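PDB 5CI5: extracellular solute-binding protein family 1 from Pseudothermotoga lettingae, which binds alpha-D-tagatose and probably delivers it, or related sugars, to an ABC transporter for uptake. Local coordinates for residues M253-R258 and E273-D278. Residues are numbered along the deposited sequence; the frame is centred on the assembly and turned at random.
Sequences MMAQNR and EAANPD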
HETATM    1  N   MSE A 253     -13.096 -10.631   4.023  1.00 10.29           N
HETATM    2  CA  MSE A 253     -13.520 -12.024   3.947  1.00  7.93           C
HETATM    3  C   MSE A 253     -12.730 -12.851   4.942  1.00  8.99           C
HETATM    4  O   MSE A 253     -13.261 -13.811   5.534  1.00 11.99           O
HETATM    5  CB  MSE A 253     -13.342 -12.566   2.536  1.00  8.91           C
HETATM    6  CG  MSE A 253     -14.243 -11.878   1.525  1.00  8.43           C
HETATM    7 SE   MSE A 253     -13.881 -12.480  -0.272  0.78 17.71          SE
HETATM    8  CE  MSE A 253     -14.950 -11.189  -1.248  1.00 26.84           C
HETATM    9  N   MSE A 254     -11.472 -12.483   5.153  1.00  9.53           N
HETATM   10  CA  MSE A 254     -10.664 -13.194   6.123  1.00  8.60           C
HETATM   11  C   MSE A 254     -11.291 -13.047   7.527  1.00 12.10           C
HETATM   12  O   MSE A 254     -11.290 -13.987   8.323  1.00 10.25           O
HETATM   13  CB  MSE A 254      -9.221 -12.684   6.104  1.00 10.24           C
HETATM   14  CG  MSE A 254      -8.323 -13.466   7.007  1.00  7.55           C
HETATM   15 SE   MSE A 254      -6.462 -12.883   6.905  0.70 11.89          SE
HETATM   16  CE  MSE A 254      -6.134 -13.268   5.018  1.00 12.08           C
ATOM     17  N   ALA A 255     -11.821 -11.869   7.819  1.00 11.20           N
ATOM     18  CA  ALA A 255     -12.451 -11.608   9.110  1.00  9.71           C
ATOM     19  C   ALA A 255     -13.698 -12.481   9.285  1.00 12.35           C
ATOM     20  O   ALA A 255     -14.157 -12.701  10.406  1.00 13.40           O
ATOM     21  CB  ALA A 255     -12.792 -10.149   9.228  1.00 11.62           C
ATOM     22  N   GLN A 256     -14.252 -12.959   8.180  1.00 10.22           N
ATOM     23  CA  GLN A 256     -15.370 -13.892   8.226  1.00  9.94           C
ATOM     24  C   GLN A 256     -14.922 -15.347   8.138  1.00 14.74           C
ATOM     25  O   GLN A 256     -15.755 -16.219   7.976  1.00 14.60           O
ATOM     26  CB  GLN A 256     -16.336 -13.626   7.084  1.00 10.84           C
ATOM     27  CG  GLN A 256     -16.959 -12.231   7.059  1.00 14.55           C
ATOM     28  CD  GLN A 256     -17.907 -12.084   5.883  1.00 23.11           C
ATOM     29  OE1 GLN A 256     -17.561 -12.435   4.755  1.00 26.16           O
ATOM     30  NE2 GLN A 256     -19.115 -11.581   6.142  1.00 15.83           N
ATOM     31  N   ASN A 257     -13.618 -15.595   8.248  1.00 11.75           N
ATOM     32  CA  ASN A 257     -13.036 -16.933   8.082  1.00  9.16           C
ATOM     33  C   ASN A 257     -13.389 -17.596   6.749  1.00 12.61           C
ATOM     34  O   ASN A 257     -13.621 -18.804   6.684  1.00 15.14           O
ATOM     35  CB  ASN A 257     -13.460 -17.805   9.270  1.00 17.32           C
ATOM     36  CG  ASN A 257     -13.087 -17.176  10.592  1.00 20.15           C
ATOM     37  OD1 ASN A 257     -11.945 -16.772  10.798  1.00 16.56           O
ATOM     38  ND2 ASN A 257     -14.064 -17.034  11.479  1.00 32.63           N
ATOM     39  N   ARG A 258     -13.357 -16.812   5.667  1.00 10.38           N
ATOM     40  CA  ARG A 258     -13.616 -17.347   4.328  1.00  8.69           C
ATOM     41  C   ARG A 258     -12.408 -17.282   3.407  1.00 11.97           C
ATOM     42  O   ARG A 258     -12.382 -17.971   2.405  1.00 11.24           O
ATOM     43  CB  ARG A 258     -14.766 -16.596   3.677  1.00 11.16           C
ATOM     44  CG  ARG A 258     -16.062 -16.766   4.468  1.00 20.25           C
ATOM     45  CD  ARG A 258     -17.251 -16.732   3.573  1.00 26.00           C
ATOM     46  NE  ARG A 258     -17.368 -15.453   2.905  1.00 21.97           N
ATOM     47  CZ  ARG A 258     -17.161 -15.237   1.611  1.00 24.27           C
ATOM     48  NH1 ARG A 258     -17.318 -14.010   1.150  1.00 25.78           N
ATOM     49  NH2 ARG A 258     -16.798 -16.209   0.777  1.00 29.39           N
ATOM     50  N   GLU A 273      -9.555  -6.033  12.666  1.00 12.99           N
ATOM     51  CA  GLU A 273     -10.060  -6.145  14.037  1.00 14.30           C
ATOM     52  C   GLU A 273     -11.347  -5.357  14.195  1.00 17.54           C
ATOM     53  O   GLU A 273     -12.219  -5.749  14.966  1.00 17.98           O
ATOM     54  CB  GLU A 273      -8.992  -5.693  15.053  1.00 14.54           C
ATOM     55  CG  GLU A 273      -7.832  -6.713  15.158  1.00 16.26           C
ATOM     56  CD  GLU A 273      -6.598  -6.205  15.891  1.00 29.41           C
ATOM     57  OE1 GLU A 273      -6.639  -5.105  16.488  1.00 39.95           O
ATOM     58  OE2 GLU A 273      -5.563  -6.907  15.860  1.00 22.72           O
ATOM     59  N   ALA A 274     -11.482  -4.266  13.453  1.00 12.65           N
ATOM     60  CA  ALA A 274     -12.755  -3.546  13.415  1.00 15.76           C
ATOM     61  C   ALA A 274     -13.862  -4.385  12.766  1.00 21.28           C
ATOM     62  O   ALA A 274     -15.004  -4.377  13.235  1.00 18.89           O
ATOM     63  CB  ALA A 274     -12.595  -2.229  12.681  1.00 18.60           C
ATOM     64  N   ALA A 275     -13.525  -5.124  11.710  1.00 18.24           N
ATOM     65  CA  ALA A 275     -14.501  -5.965  10.999  1.00 15.15           C
ATOM     66  C   ALA A 275     -14.980  -7.136  11.860  1.00 16.48           C
ATOM     67  O   ALA A 275     -16.132  -7.560  11.755  1.00 22.24           O
ATOM     68  CB  ALA A 275     -13.887  -6.498   9.703  1.00 14.78           C
ATOM     69  N   ASN A 276     -14.084  -7.673  12.678  1.00 16.90           N
ATOM     70  CA  ASN A 276     -14.416  -8.760  13.592  1.00 19.89           C
ATOM     71  C   ASN A 276     -13.504  -8.739  14.816  1.00 18.11           C
ATOM     72  O   ASN A 276     -12.401  -9.257  14.804  1.00 17.48           O
ATOM     73  CB  ASN A 276     -14.332 -10.105  12.869  1.00 20.31           C
ATOM     74  CG  ASN A 276     -14.538 -11.269  13.805  1.00 32.82           C
ATOM     75  OD1 ASN A 276     -15.105 -11.108  14.895  1.00 35.59           O
ATOM     76  ND2 ASN A 276     -14.079 -12.447  13.396  1.00 27.69           N
ATOM     77  N   PRO A 277     -13.969  -8.120  15.907  1.00 21.16           N
ATOM     78  CA  PRO A 277     -13.085  -8.034  17.072  1.00 23.88           C
ATOM     79  C   PRO A 277     -12.608  -9.397  17.592  1.00 20.64           C
ATOM     80  O   PRO A 277     -11.524  -9.444  18.177  1.00 25.24           O
ATOM     81  CB  PRO A 277     -13.959  -7.315  18.111  1.00 25.46           C
ATOM     82  CG  PRO A 277     -14.911  -6.522  17.302  1.00 26.66           C
ATOM     83  CD  PRO A 277     -15.207  -7.344  16.086  1.00 28.71           C
ATOM     84  N   ASP A 278     -13.371 -10.465  17.356  1.00 21.17           N
ATOM     85  CA  ASP A 278     -13.007 -11.788  17.843  1.00 32.80           C
ATOM     86  C   ASP A 278     -11.796 -12.359  17.112  1.00 29.11           C
ATOM     87  O   ASP A 278     -11.263 -13.380  17.531  1.00 25.33           O
ATOM     88  CB  ASP A 278     -14.182 -12.764  17.707  1.00 45.16           C
ATOM     89  CG  ASP A 278     -15.334 -12.444  18.655  1.00 55.79           C
ATOM     90  OD1 ASP A 278     -15.081 -11.915  19.762  1.00 57.26           O
ATOM     91  OD2 ASP A 278     -16.496 -12.730  18.289  1.00 58.53           O
TER
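The side-chain amide of Asn276 is the flat group of this contact. Its ND2 points to Ala255, whose backbone O accepts the hydrogen bond at 3.0 Å from a position tilted somewhat out of the amide plane. The N-H...O angle of 139° makes the bond noticeably bent. Seen from the acceptor, ND2 lies in the carbonyl plane of Ala255, with a C=O...N angle of 152°. At the other branch OD1 accepts from the backbone N of Asp278 at 3.1 Å, closing an Asx turn; this donor stands above the carbonyl plane of the Asn276 amide. With CG anti to the backbone N (chi1 175°) and lying beside the carbonyl carbon, OD1 can meet the chain that follows while ND2 reaches across to the other helix end. Two helix ends meet here, those of 247-255 and 268-275, joined in sequence through strand 261-264, an edge strand of a three-stranded antiparallel sheet. The first closes with a Schellman motif in which Asn257, at positive phi, is the C-prime residue, a conformation asparagine tolerates well; its OD1 is held by Asn144 of the central strand. The second ends just before Asn276, whose extended backbone leads the chain into a short 3-10 segment. Beside the polar bond, CB of Ala255 lies 3.8 Å from CB of Ala275 and 4.0 Å from CB of Asn276, small side chains letting the helix ends come close. A leucine at Asn276 would probably leave Ala255 O without its amide donor and the backbone N of Asp278 without its turn acceptor. Within helix 268-275, Ile272 also touches Met254 and Ala255.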